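Long-range contacts in Endonuclease/exonuclease/phosphatase domain-containing protein (Enterococcus faecalis, PDB 3L1W), which is of unknown function but belongs to the endonuclease/exonuclease/phosphatase family and may act as a 3'-5' RNA exonuclease: residues Ala63-Asp68 with Cys108-Leu113; Ile41-Pro46 with Asn130-His135; Thr59-Glu64 with Leu74-Asn79. One frame throughout, in Å; residues are numbered along the deposited sequence. Where two conformers were deposited one is given.

Overall arrangement
The three contacts sit in the two central sheets of a DNase I-like sandwich. Interaction 3, partly buried, lies within one sheet, pairing its outermost strand 59-64 with strand 73-78 through backbone hydrogen bonds. Interaction 1, partly buried and lying farther out, its centre about 14 Å from the chain centre, packs the end of that same strand, through apolar and arginine side chains, against the start of strand 111-119 and the loop before it. Interaction 2 also crosses between the sheets, but deeper: it is buried, polar and centred on amide groups and a histidine. The Arg110-Asp134 salt bridge and Leu113-Asn130 backbone pairing tie interactions 1 and 2; Ile41 and Ala75 likewise join interactions 2 and 3.

Interaction 1 (Ala63-Asp68 with Cys108-Leu113)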
ATOM      1  N   ALA A  63       7.934  24.195   9.497  1.00 18.10           N
ATOM      2  CA  ALA A  63       7.710  25.568   9.944  1.00 20.40           C
ATOM      3  C   ALA A  63       6.451  25.536  10.783  1.00 19.66           C
ATOM      4  O   ALA A  63       5.642  24.618  10.650  1.00 21.62           O
ATOM      5  CB  ALA A  63       7.538  26.497   8.755  1.00 20.80           C
ATOM      6  N   GLU A  64       6.281  26.501  11.674  1.00 20.27           N
ATOM      7  CA  GLU A  64       5.094  26.477  12.524  1.00 23.79           C
ATOM      8  C   GLU A  64       4.410  27.836  12.577  1.00 24.99           C
ATOM      9  O   GLU A  64       5.003  28.847  12.209  1.00 22.55           O
ATOM     10  CB  GLU A  64       5.396  25.889  13.907  1.00 24.33           C
ATOM     11  CG  GLU A  64       6.551  26.542  14.627  1.00 26.00           C
ATOM     12  CD  GLU A  64       6.207  27.927  15.112  1.00 32.17           C
ATOM     13  OE1 GLU A  64       5.181  28.063  15.811  1.00 29.10           O
ATOM     14  OE2 GLU A  64       6.961  28.870  14.794  1.00 38.08           O
ATOM     15  N   ARG A  65       3.163  27.844  13.032  1.00 22.55           N
ATOM     16  CA  ARG A  65       2.304  28.994  12.797  0.50 25.01           C
ATOM     17  C   ARG A  65       2.413  30.098  13.848  1.00 26.69           C
ATOM     18  O   ARG A  65       1.958  31.216  13.616  1.00 25.04           O
ATOM     19  CB  ARG A  65       0.848  28.546  12.610  0.50 26.03           C
ATOM     20  CG  ARG A  65       0.181  28.033  13.868  0.50 29.16           C
ATOM     21  CD  ARG A  65      -1.146  27.347  13.558  0.50 24.76           C
ATOM     22  NE  ARG A  65      -1.906  27.114  14.780  0.50 28.34           N
ATOM     23  CZ  ARG A  65      -3.099  26.533  14.830  0.50 30.60           C
ATOM     24  NH1 ARG A  65      -3.705  26.375  15.998  0.50 36.45           N
ATOM     25  NH2 ARG A  65      -3.682  26.108  13.719  0.50 31.60           N
ATOM     26  N   GLU A  66       3.037  29.806  14.987  1.00 27.16           N
ATOM     27  CA  GLU A  66       3.155  30.834  16.026  1.00 35.89           C
ATOM     28  C   GLU A  66       4.353  31.745  15.812  1.00 39.36           C
ATOM     29  O   GLU A  66       4.333  32.905  16.212  1.00 47.43           O
ATOM     30  CB  GLU A  66       3.185  30.218  17.428  1.00 37.04           C
ATOM     31  CG  GLU A  66       1.911  29.466  17.798  1.00 42.58           C
ATOM     32  CD  GLU A  66       0.670  30.347  17.757  1.00 51.99           C
ATOM     33  OE1 GLU A  66       0.785  31.554  18.061  1.00 57.82           O
ATOM     34  OE2 GLU A  66      -0.421  29.832  17.428  1.00 51.06           O
ATOM     35  N   GLY A  67       5.395  31.223  15.175  1.00 43.22           N
ATOM     36  CA  GLY A  67       6.594  32.003  14.927  1.00 53.34           C
ATOM     37  C   GLY A  67       7.665  31.782  15.979  1.00 62.58           C
ATOM     38  O   GLY A  67       8.856  31.932  15.702  1.00 64.33           O
ATOM     39  N   ASP A  68       7.241  31.425  17.190  1.00 65.52           N
ATOM     40  CA  ASP A  68       8.169  31.153  18.288  1.00 63.86           C
ATOM     41  C   ASP A  68       8.684  29.712  18.258  1.00 63.00           C
ATOM     42  O   ASP A  68       9.271  29.233  19.229  1.00 62.66           O
ATOM     43  CB  ASP A  68       7.513  31.458  19.641  1.00 54.63           C
ATOM     44  CG  ASP A  68       6.255  30.638  19.882  1.00 54.40           C
ATOM     45  OD1 ASP A  68       6.028  29.659  19.141  1.00 50.12           O
ATOM     46  OD2 ASP A  68       5.492  30.970  20.815  1.00 51.93           O
ATOM     47  N   CYS A 108      -7.356  31.724  13.568  1.00 46.46           N
ATOM     48  CA  CYS A 108      -6.028  31.498  14.123  1.00 43.28           C
ATOM     49  C   CYS A 108      -4.972  31.741  13.053  1.00 31.55           C
ATOM     50  O   CYS A 108      -5.293  31.774  11.866  1.00 31.62           O
ATOM     51  CB  CYS A 108      -5.915  30.063  14.645  1.00 36.69           C
ATOM     52  SG  CYS A 108      -5.999  28.789  13.350  1.00 52.86           S
ATOM     53  N   PRO A 109      -3.711  31.915  13.468  1.00 33.67           N
ATOM     54  CA  PRO A 109      -2.653  32.028  12.462  1.00 30.78           C
ATOM     55  C   PRO A 109      -2.601  30.750  11.640  1.00 33.55           C
ATOM     56  O   PRO A 109      -2.800  29.654  12.180  1.00 31.70           O
ATOM     57  CB  PRO A 109      -1.378  32.184  13.304  1.00 31.75           C
ATOM     58  CG  PRO A 109      -1.851  32.626  14.651  1.00 39.81           C
ATOM     59  CD  PRO A 109      -3.178  31.966  14.838  1.00 39.26           C
ATOM     60  N   ARG A 110      -2.391  30.895  10.335  1.00 23.70           N
ATOM     61  CA  ARG A 110      -2.222  29.758   9.447  1.00 24.80           C
ATOM     62  C   ARG A 110      -1.030  30.064   8.575  1.00 19.18           C
ATOM     63  O   ARG A 110      -0.799  31.222   8.216  1.00 21.17           O
ATOM     64  CB  ARG A 110      -3.448  29.561   8.551  1.00 27.06           C
ATOM     65  CG  ARG A 110      -4.704  29.171   9.289  1.00 35.77           C
ATOM     66  CD  ARG A 110      -4.760  27.684   9.526  1.00 30.59           C
ATOM     67  NE  ARG A 110      -5.892  27.341  10.380  1.00 36.23           N
ATOM     68  CZ  ARG A 110      -6.171  26.110  10.782  1.00 34.09           C
ATOM     69  NH1 ARG A 110      -5.406  25.099  10.391  1.00 32.85           N
ATOM     70  NH2 ARG A 110      -7.218  25.888  11.565  1.00 37.74           N
ATOM     71  N   ILE A 111      -0.267  29.037   8.237  1.00 19.34           N
ATOM     72  CA  ILE A 111       0.853  29.248   7.341  1.00 19.97           C
ATOM     73  C   ILE A 111       0.748  28.351   6.125  1.00 18.82           C
ATOM     74  O   ILE A 111       0.008  27.363   6.113  1.00 18.21           O
ATOM     75  CB  ILE A 111       2.205  28.984   8.028  1.00 21.16           C
ATOM     76  CG1 ILE A 111       2.282  27.543   8.531  1.00 21.07           C
ATOM     77  CG2 ILE A 111       2.434  29.986   9.172  1.00 19.28           C
ATOM     78  CD1 ILE A 111       3.711  27.064   8.761  1.00 23.16           C
ATOM     79  N   ALA A 112       1.479  28.722   5.087  1.00 16.58           N
ATOM     80  CA  ALA A 112       1.779  27.793   4.013  1.00 17.34           C
ATOM     81  C   ALA A 112       3.273  27.561   4.018  1.00 18.64           C
ATOM     82  O   ALA A 112       4.062  28.477   4.273  1.00 19.30           O
ATOM     83  CB  ALA A 112       1.322  28.335   2.668  1.00 19.18           C
ATOM     84  N   LEU A 113       3.654  26.321   3.736  1.00 17.62           N
ATOM     85  CA  LEU A 113       5.054  25.927   3.676  1.00 16.71           C
ATOM     86  C   LEU A 113       5.295  25.448   2.255  1.00 19.24           C
ATOM     87  O   LEU A 113       4.547  24.614   1.746  1.00 17.06           O
ATOM     88  CB  LEU A 113       5.312  24.779   4.663  1.00 14.65           C
ATOM     89  CG  LEU A 113       6.695  24.108   4.643  1.00 16.09           C
ATOM     90  CD1 LEU A 113       7.804  25.113   4.960  1.00 18.88           C
ATOM     91  CD2 LEU A 113       6.768  22.885   5.580  1.00 16.11           C
TER
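Arg65 and Ala63 lean on Pro109, Ile111 and Leu113 where the outermost strand of one sheet of the DNase I-like sandwich packs on the second strand of the other: the end of strand 59-64 and the loop after it run roughly antiparallel to the start of strand 111-119. Arg65, in the conformer described here, carries the largest share of the contact. Its CG is wedged between the backbone N and the carbonyl carbon (chi1 70°), and the chain then runs straight out to NE, past the end of the Pro109 carbonyl; Arg65 CD comes within 3.2 Å of Pro109 O. That oxygen is buried by the contact and has no polar partner in the model. At the far end Arg65 NH2 lies 3.6 Å from Cys108 SG, which sits over one face of the guanidinium. The same Arg65 NH2 is poised above the centre of the Arg110 guanidinium, 3.8 Å from Arg110 CZ, with the two planes 77° apart. Two like charges thus come close, one NH2 pointing at the other group's face; the salt bridge of Arg110 NE to Asp134 probably eases the closeness, while Arg65 has a long, weak ion pair with Glu72.

Ile111 touches the facing segment with both branches. Ile111 CG2 rests 3.8 Å from Arg65 CA, whereas the CG1 arm sends Ile111 CD1 beside Ala63, 3.9 Å from Ala63 CB. Ala63 CB also touches Leu113 CD1 at 4.0 Å. The turn after Arg65 is fastened by Glu64, whose chain curls back so that the carboxylate receives backbone N-H groups: Glu66 N, 2.9 Å from Glu64 OE1, arrives from above the carboxylate plane, and Gly67 N makes a weak bond to OE2. Pro109 CB packs 3.5 Å from Arg65 O, the acceptor of Trp92 NE1.

Interaction 2 (Ile41-Pro46 with Asn130-His135)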
ATOM      1  N   ILE A  41       2.911  17.106   5.130  1.00 13.72           N
ATOM      2  CA  ILE A  41       2.345  16.716   6.409  1.00 12.36           C
ATOM      3  C   ILE A  41       1.650  17.914   7.025  1.00 13.32           C
ATOM      4  O   ILE A  41       2.209  19.012   7.034  1.00 14.25           O
ATOM      5  CB  ILE A  41       3.465  16.284   7.380  1.00 13.04           C
ATOM      6  CG1 ILE A  41       4.163  15.015   6.875  1.00 13.16           C
ATOM      7  CG2 ILE A  41       2.909  16.031   8.795  1.00 13.56           C
ATOM      8  CD1 ILE A  41       3.252  13.783   6.875  1.00 16.77           C
ATOM      9  N   GLN A  42       0.435  17.718   7.540  1.00 13.91           N
ATOM     10  CA  GLN A  42      -0.233  18.758   8.321  1.00 16.75           C
ATOM     11  C   GLN A  42      -0.421  18.337   9.778  1.00 16.09           C
ATOM     12  O   GLN A  42      -0.469  17.143  10.086  1.00 15.15           O
ATOM     13  CB  GLN A  42      -1.598  19.136   7.730  1.00 13.70           C
ATOM     14  CG  GLN A  42      -1.564  19.575   6.271  1.00 14.75           C
ATOM     15  CD  GLN A  42      -1.476  18.380   5.340  1.00 14.79           C
ATOM     16  OE1 GLN A  42      -2.128  17.360   5.567  1.00 13.68           O
ATOM     17  NE2 GLN A  42      -0.679  18.500   4.286  1.00 13.43           N
ATOM     18  N   GLU A  43      -0.528  19.339  10.648  1.00 16.45           N
ATOM     19  CA  GLU A  43      -0.875  19.184  12.072  1.00 17.56           C
ATOM     20  C   GLU A  43       0.219  18.531  12.910  1.00 15.97           C
ATOM     21  O   GLU A  43      -0.003  17.508  13.548  1.00 16.42           O
ATOM     22  CB  GLU A  43      -2.208  18.450  12.248  1.00 16.76           C
ATOM     23  CG  GLU A  43      -3.391  19.200  11.641  1.00 16.04           C
ATOM     24  CD  GLU A  43      -4.741  18.762  12.188  1.00 18.56           C
ATOM     25  OE1 GLU A  43      -4.788  18.188  13.289  1.00 18.07           O
ATOM     26  OE2 GLU A  43      -5.772  19.024  11.525  1.00 17.15           O
ATOM     27  N   VAL A  44       1.403  19.130  12.906  1.00 17.53           N
ATOM     28  CA  VAL A  44       2.494  18.623  13.724  1.00 17.52           C
ATOM     29  C   VAL A  44       3.044  19.695  14.662  1.00 17.43           C
ATOM     30  O   VAL A  44       3.600  20.708  14.226  1.00 19.17           O
ATOM     31  CB  VAL A  44       3.625  18.010  12.863  1.00 16.68           C
ATOM     32  CG1 VAL A  44       3.161  16.679  12.284  1.00 15.06           C
ATOM     33  CG2 VAL A  44       4.061  18.971  11.741  1.00 17.84           C
ATOM     34  N   ARG A  45       2.870  19.461  15.956  1.00 17.93           N
ATOM     35  CA  ARG A  45       3.526  20.266  16.971  1.00 17.19           C
ATOM     36  C   ARG A  45       4.999  19.864  17.018  1.00 19.81           C
ATOM     37  O   ARG A  45       5.400  18.880  16.380  1.00 17.48           O
ATOM     38  CB  ARG A  45       2.827  20.061  18.316  1.00 20.53           C
ATOM     39  CG  ARG A  45       1.401  20.627  18.321  1.00 24.69           C
ATOM     40  CD  ARG A  45       0.712  20.481  19.676  1.00 27.41           C
ATOM     41  NE  ARG A  45       1.526  21.046  20.743  1.00 34.61           N
ATOM     42  CZ  ARG A  45       1.730  22.350  20.919  1.00 54.70           C
ATOM     43  NH1 ARG A  45       2.495  22.772  21.918  1.00 59.95           N
ATOM     44  NH2 ARG A  45       1.173  23.232  20.099  1.00 59.45           N
ATOM     45  N   PRO A  46       5.826  20.631  17.743  1.00 19.16           N
ATOM     46  CA  PRO A  46       7.269  20.363  17.686  1.00 17.04           C
ATOM     47  C   PRO A  46       7.656  18.936  18.052  1.00 20.13           C
ATOM     48  O   PRO A  46       8.568  18.375  17.433  1.00 21.20           O
ATOM     49  CB  PRO A  46       7.842  21.359  18.696  1.00 19.79           C
ATOM     50  CG  PRO A  46       6.892  22.520  18.615  1.00 21.29           C
ATOM     51  CD  PRO A  46       5.525  21.898  18.442  1.00 19.60           C
ATOM     52  N   ASN A 130       2.432  23.155   0.555  1.00 13.63           N
ATOM     53  CA  ASN A 130       1.721  22.404   1.590  1.00 13.54           C
ATOM     54  C   ASN A 130       0.578  23.261   2.116  1.00 15.43           C
ATOM     55  O   ASN A 130       0.811  24.308   2.721  1.00 16.10           O
ATOM     56  CB  ASN A 130       2.685  22.049   2.724  1.00 14.72           C
ATOM     57  CG  ASN A 130       2.075  21.096   3.740  1.00 16.81           C
ATOM     58  OD1 ASN A 130       0.857  20.986   3.848  1.00 16.94           O
ATOM     59  ND2 ASN A 130       2.929  20.414   4.498  1.00 17.59           N
ATOM     60  N   VAL A 131      -0.649  22.805   1.864  1.00 15.58           N
ATOM     61  CA  VAL A 131      -1.872  23.523   2.195  1.00 17.37           C
ATOM     62  C   VAL A 131      -2.516  23.045   3.504  1.00 14.01           C
ATOM     63  O   VAL A 131      -2.726  21.852   3.687  1.00 15.30           O
ATOM     64  CB  VAL A 131      -2.915  23.287   1.070  1.00 14.82           C
ATOM     65  CG1 VAL A 131      -4.251  23.905   1.433  1.00 18.10           C
ATOM     66  CG2 VAL A 131      -2.394  23.850  -0.266  1.00 19.27           C
ATOM     67  N   HIS A 132      -2.848  23.972   4.402  1.00 15.02           N
ATOM     68  CA  HIS A 132      -3.800  23.651   5.465  1.00 14.69           C
ATOM     69  C   HIS A 132      -4.669  24.859   5.745  1.00 17.78           C
ATOM     70  O   HIS A 132      -4.266  25.772   6.465  1.00 17.79           O
ATOM     71  CB  HIS A 132      -3.112  23.187   6.752  1.00 15.72           C
ATOM     72  CG  HIS A 132      -4.060  22.574   7.736  1.00 19.36           C
ATOM     73  ND1 HIS A 132      -3.691  22.229   9.020  1.00 20.64           N
ATOM     74  CD2 HIS A 132      -5.366  22.234   7.615  1.00 23.68           C
ATOM     75  CE1 HIS A 132      -4.733  21.716   9.651  1.00 20.35           C
ATOM     76  NE2 HIS A 132      -5.762  21.704   8.820  1.00 21.78           N
ATOM     77  N   LEU A 133      -5.864  24.863   5.171  1.00 15.65           N
ATOM     78  CA  LEU A 133      -6.714  26.051   5.251  1.00 16.51           C
ATOM     79  C   LEU A 133      -7.541  26.023   6.518  1.00 18.91           C
ATOM     80  O   LEU A 133      -7.708  24.972   7.125  1.00 19.50           O
ATOM     81  CB  LEU A 133      -7.622  26.162   4.023  1.00 16.19           C
ATOM     82  CG  LEU A 133      -6.898  26.165   2.674  1.00 16.72           C
ATOM     83  CD1 LEU A 133      -7.880  26.294   1.527  1.00 16.72           C
ATOM     84  CD2 LEU A 133      -5.867  27.287   2.628  1.00 17.79           C
ATOM     85  N   ASP A 134      -8.060  27.192   6.901  1.00 19.81           N
ATOM     86  CA  ASP A 134      -8.820  27.358   8.129  1.00 20.41           C
ATOM     87  C   ASP A 134     -10.104  26.537   8.110  1.00 21.19           C
ATOM     88  O   ASP A 134     -10.761  26.425   7.079  1.00 23.69           O
ATOM     89  CB  ASP A 134      -9.168  28.843   8.303  1.00 23.49           C
ATOM     90  CG  ASP A 134      -9.059  29.303   9.733  1.00 38.21           C
ATOM     91  OD1 ASP A 134      -7.959  29.217  10.312  1.00 45.42           O
ATOM     92  OD2 ASP A 134     -10.073  29.767  10.282  1.00 48.18           O
ATOM     93  N   HIS A 135     -10.467  25.957   9.247  1.00 21.46           N
ATOM     94  CA  HIS A 135     -11.705  25.188   9.333  1.00 21.41           C
ATOM     95  C   HIS A 135     -12.920  26.072   9.619  1.00 22.57           C
ATOM     96  O   HIS A 135     -14.059  25.653   9.449  1.00 24.18           O
ATOM     97  CB  HIS A 135     -11.600  24.102  10.411  1.00 20.79           C
ATOM     98  CG  HIS A 135     -11.266  24.629  11.776  1.00 36.43           C
ATOM     99  ND1 HIS A 135     -12.216  25.159  12.623  1.00 43.60           N
ATOM    100  CD2 HIS A 135     -10.090  24.693  12.443  1.00 39.95           C
ATOM    101  CE1 HIS A 135     -11.639  25.534  13.751  1.00 44.07           C
ATOM    102  NE2 HIS A 135     -10.349  25.264  13.668  1.00 44.72           N
TER
HETATM  103  O   HOH W   1      -1.387  22.236  10.709  1.00 20.58           O
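Gln42 meets Asn130 and His132 between the sheets of the DNase I-like sandwich, where strands 41-44 and 130-132 cross at a marked angle from opposite layers. A G1 beta bulge, Glu43 and Val44 facing Gly73, interrupts the first strand just beyond Gln42, and Glu43 takes a left-handed backbone there. Gln42-Glu43 is consistent with the family's Gln-Glu pair, whose glutamate binds metal in relatives.

From its backbone Gln42 first sets CB beside the imidazole, 4.0 Å from His132 ND1. Gln42 CG then rests against the opposing backbone, 3.6 Å from Val131 O. Rotation about CB-CG (chi2 79°) folds the chain, which turns CD toward the Asn130 amide and delivers Gln42 NE2 to Asn130 OD1 at 3.0 Å. The bond is almost straight, at 179°, and Asn130 OD1 lies in the plane of the Gln42 amide, although the two amide planes stand 85° apart. NE2 also binds Thr5 OG1, so two partners fix the rotation of the glutamine amide.

Asn130 answers with its other end: Asn130 ND2 donates to Ile41 O, 3.0 Å away and above that carbonyl's plane. Its amide is thus held from both ends, spanning from main chain to side chain of the facing strand.

Glu43, whose carboxylate oxygens are bonded to Val10 N and Asn7 ND2, crosses the His132 side chain at about a right angle. Carboxylate and ring planes are nearly parallel, and Glu43 OE2 comes 3.4 Å from His132 CE1. A water completes the link, lying in the ring plane 2.9 Å from His132 ND1 and weakly bonded to Glu43 N.

Interaction 3 (Thr59-Glu64 with Leu74-Asn79); sequences TCLSAE and LAILYN
Thr59 and Tyr78 form the outer end of an antiparallel beta hairpin in which strand 59-64 edges the sheet. The tyrosine ring tips over its partner strand because CG stands between its backbone N and carbonyl carbon (chi1 62°), and Thr59 CB lies over the ring centre in a CH-pi contact, 4.0 Å from the Tyr78 centroid. Thr59 CG2 reaches further, to 3.4 Å from Tyr78 OH, while Leu61 CB approaches the ring edge. On that same face Leu61 and Ile76 run alongside each other in the same direction, with Leu61 CD2 3.9 Å from Ile76 CD1; both turn toward Leu113 of the other sheet. The reverse face carries Cys60, whose CB touches Leu77 CD2 at 3.7 Å and whose SG meets Ala75 CB, beneath Val49 of helix 46-55.

Backbone hydrogen bonds pair Thr59 with Tyr78, Leu61 with Ile76 and Ala63 with Leu74, two to each pair, the shortest being Ile76 N to Leu61 O at 2.8 Å. Thr59 OG1 hydrogen-bonds to Glu80 OE2. The main chains thus supply the directional bonds, leaving mostly apolar side chains to face the second sheet on one side and a helix on the other.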
ATOM      1  N   THR A  59      14.095  13.233   5.076  1.00 14.49           N
ATOM      2  CA  THR A  59      14.523  14.579   5.442  1.00 14.35           C
ATOM      3  C   THR A  59      13.255  15.381   5.696  1.00 15.18           C
ATOM      4  O   THR A  59      12.251  15.182   5.014  1.00 14.93           O
ATOM      5  CB  THR A  59      15.358  15.202   4.311  1.00 15.64           C
ATOM      6  OG1 THR A  59      16.530  14.403   4.111  1.00 17.66           O
ATOM      7  CG2 THR A  59      15.801  16.621   4.676  1.00 20.47           C
ATOM      8  N   CYS A  60      13.295  16.256   6.698  1.00 16.35           N
ATOM      9  CA  CYS A  60      12.124  17.004   7.136  1.00 17.97           C
ATOM     10  C   CYS A  60      12.349  18.506   7.087  1.00 20.03           C
ATOM     11  O   CYS A  60      13.201  19.035   7.799  1.00 20.16           O
ATOM     12  CB  CYS A  60      11.769  16.613   8.571  1.00 19.08           C
ATOM     13  SG  CYS A  60      10.309  17.453   9.218  1.00 23.69           S
ATOM     14  N   LEU A  61      11.582  19.173   6.234  1.00 16.02           N
ATOM     15  CA  LEU A  61      11.475  20.620   6.220  1.00 18.46           C
ATOM     16  C   LEU A  61      10.242  20.967   7.038  1.00 16.14           C
ATOM     17  O   LEU A  61       9.192  20.362   6.857  1.00 18.30           O
ATOM     18  CB  LEU A  61      11.261  21.087   4.784  1.00 19.27           C
ATOM     19  CG  LEU A  61      10.773  22.518   4.590  1.00 24.41           C
ATOM     20  CD1 LEU A  61      11.889  23.506   4.928  1.00 24.81           C
ATOM     21  CD2 LEU A  61      10.305  22.699   3.151  1.00 26.95           C
ATOM     22  N   SER A  62      10.349  21.932   7.944  1.00 17.98           N
ATOM     23  CA  SER A  62       9.179  22.280   8.744  1.00 16.44           C
ATOM     24  C   SER A  62       9.122  23.756   9.095  1.00 18.10           C
ATOM     25  O   SER A  62      10.116  24.467   9.002  1.00 20.41           O
ATOM     26  CB  SER A  62       9.109  21.451  10.030  1.00 17.69           C
ATOM     27  OG  SER A  62      10.124  21.836  10.942  1.00 22.45           O
ATOM     28  N   ALA A  63       7.934  24.195   9.497  1.00 18.10           N
ATOM     29  CA  ALA A  63       7.710  25.568   9.944  1.00 20.40           C
ATOM     30  C   ALA A  63       6.451  25.536  10.783  1.00 19.66           C
ATOM     31  O   ALA A  63       5.642  24.618  10.650  1.00 21.62           O
ATOM     32  CB  ALA A  63       7.538  26.497   8.755  1.00 20.80           C
ATOM     33  N   GLU A  64       6.281  26.501  11.674  1.00 20.27           N
ATOM     34  CA  GLU A  64       5.094  26.477  12.524  1.00 23.79           C
ATOM     35  C   GLU A  64       4.410  27.836  12.577  1.00 24.99           C
ATOM     36  O   GLU A  64       5.003  28.847  12.209  1.00 22.55           O
ATOM     37  CB  GLU A  64       5.396  25.889  13.907  1.00 24.33           C
ATOM     38  CG  GLU A  64       6.551  26.542  14.627  1.00 26.00           C
ATOM     39  CD  GLU A  64       6.207  27.927  15.112  1.00 32.17           C
ATOM     40  OE1 GLU A  64       5.181  28.063  15.811  1.00 29.10           O
ATOM     41  OE2 GLU A  64       6.961  28.870  14.794  1.00 38.08           O
ATOM     42  N   LEU A  74       3.593  22.662   9.881  1.00 16.14           N
ATOM     43  CA  LEU A  74       3.517  21.858   8.674  1.00 14.14           C
ATOM     44  C   LEU A  74       4.897  21.291   8.413  1.00 16.34           C
ATOM     45  O   LEU A  74       5.900  21.827   8.892  1.00 16.13           O
ATOM     46  CB  LEU A  74       3.120  22.723   7.484  1.00 15.38           C
ATOM     47  CG  LEU A  74       1.816  23.502   7.581  1.00 16.09           C
ATOM     48  CD1 LEU A  74       1.598  24.344   6.326  1.00 17.11           C
ATOM     49  CD2 LEU A  74       0.635  22.548   7.818  1.00 17.38           C
ATOM     50  N   ALA A  75       4.958  20.202   7.655  1.00 14.46           N
ATOM     51  CA  ALA A  75       6.246  19.663   7.249  1.00 15.05           C
ATOM     52  C   ALA A  75       6.168  19.192   5.819  1.00 15.32           C
ATOM     53  O   ALA A  75       5.091  18.854   5.308  1.00 14.90           O
ATOM     54  CB  ALA A  75       6.669  18.497   8.172  1.00 15.40           C
ATOM     55  N   ILE A  76       7.316  19.189   5.158  1.00 15.11           N
ATOM     56  CA  ILE A  76       7.447  18.464   3.908  1.00 12.77           C
ATOM     57  C   ILE A  76       8.566  17.466   4.111  1.00 14.95           C
ATOM     58  O   ILE A  76       9.699  17.847   4.392  1.00 16.21           O
ATOM     59  CB  ILE A  76       7.775  19.394   2.724  1.00 13.55           C
ATOM     60  CG1 ILE A  76       6.657  20.417   2.536  1.00 15.18           C
ATOM     61  CG2 ILE A  76       7.946  18.556   1.440  1.00 15.04           C
ATOM     62  CD1 ILE A  76       6.969  21.483   1.494  1.00 21.57           C
ATOM     63  N   LEU A  77       8.220  16.183   4.041  1.00 14.32           N
ATOM     64  CA  LEU A  77       9.208  15.125   4.152  1.00 11.66           C
ATOM     65  C   LEU A  77       9.647  14.785   2.743  1.00 13.70           C
ATOM     66  O   LEU A  77       8.820  14.704   1.834  1.00 15.65           O
ATOM     67  CB  LEU A  77       8.584  13.881   4.800  1.00 16.35           C
ATOM     68  CG  LEU A  77       7.951  14.067   6.176  1.00 17.91           C
ATOM     69  CD1 LEU A  77       7.387  12.748   6.696  1.00 18.78           C
ATOM     70  CD2 LEU A  77       8.970  14.643   7.157  1.00 19.15           C
ATOM     71  N   TYR A  78      10.941  14.582   2.548  1.00 14.73           N
ATOM     72  CA  TYR A  78      11.419  14.185   1.226  1.00 14.97           C
ATOM     73  C   TYR A  78      12.647  13.299   1.307  1.00 13.61           C
ATOM     74  O   TYR A  78      13.402  13.331   2.284  1.00 15.74           O
ATOM     75  CB  TYR A  78      11.667  15.409   0.325  1.00 14.46           C
ATOM     76  CG  TYR A  78      12.734  16.359   0.820  1.00 16.23           C
ATOM     77  CD1 TYR A  78      14.016  16.333   0.285  1.00 19.65           C
ATOM     78  CD2 TYR A  78      12.457  17.277   1.820  1.00 17.98           C
ATOM     79  CE1 TYR A  78      14.994  17.217   0.732  1.00 20.98           C
ATOM     80  CE2 TYR A  78      13.435  18.163   2.271  1.00 20.86           C
ATOM     81  CZ  TYR A  78      14.692  18.116   1.722  1.00 21.82           C
ATOM     82  OH  TYR A  78      15.656  18.990   2.174  1.00 24.11           O
ATOM     83  N   ASN A  79      12.831  12.493   0.271  1.00 15.19           N
ATOM     84  CA  ASN A  79      13.977  11.594   0.177  1.00 14.75           C
ATOM     85  C   ASN A  79      15.007  12.227  -0.743  1.00 16.68           C
ATOM     86  O   ASN A  79      14.753  12.382  -1.939  1.00 17.07           O
ATOM     87  CB  ASN A  79      13.510  10.253  -0.399  1.00 16.25           C
ATOM     88  CG  ASN A  79      14.639   9.255  -0.581  1.00 16.20           C
ATOM     89  OD1 ASN A  79      15.809   9.617  -0.617  1.00 19.08           O
ATOM     90  ND2 ASN A  79      14.282   7.979  -0.709  1.00 18.75           N
TER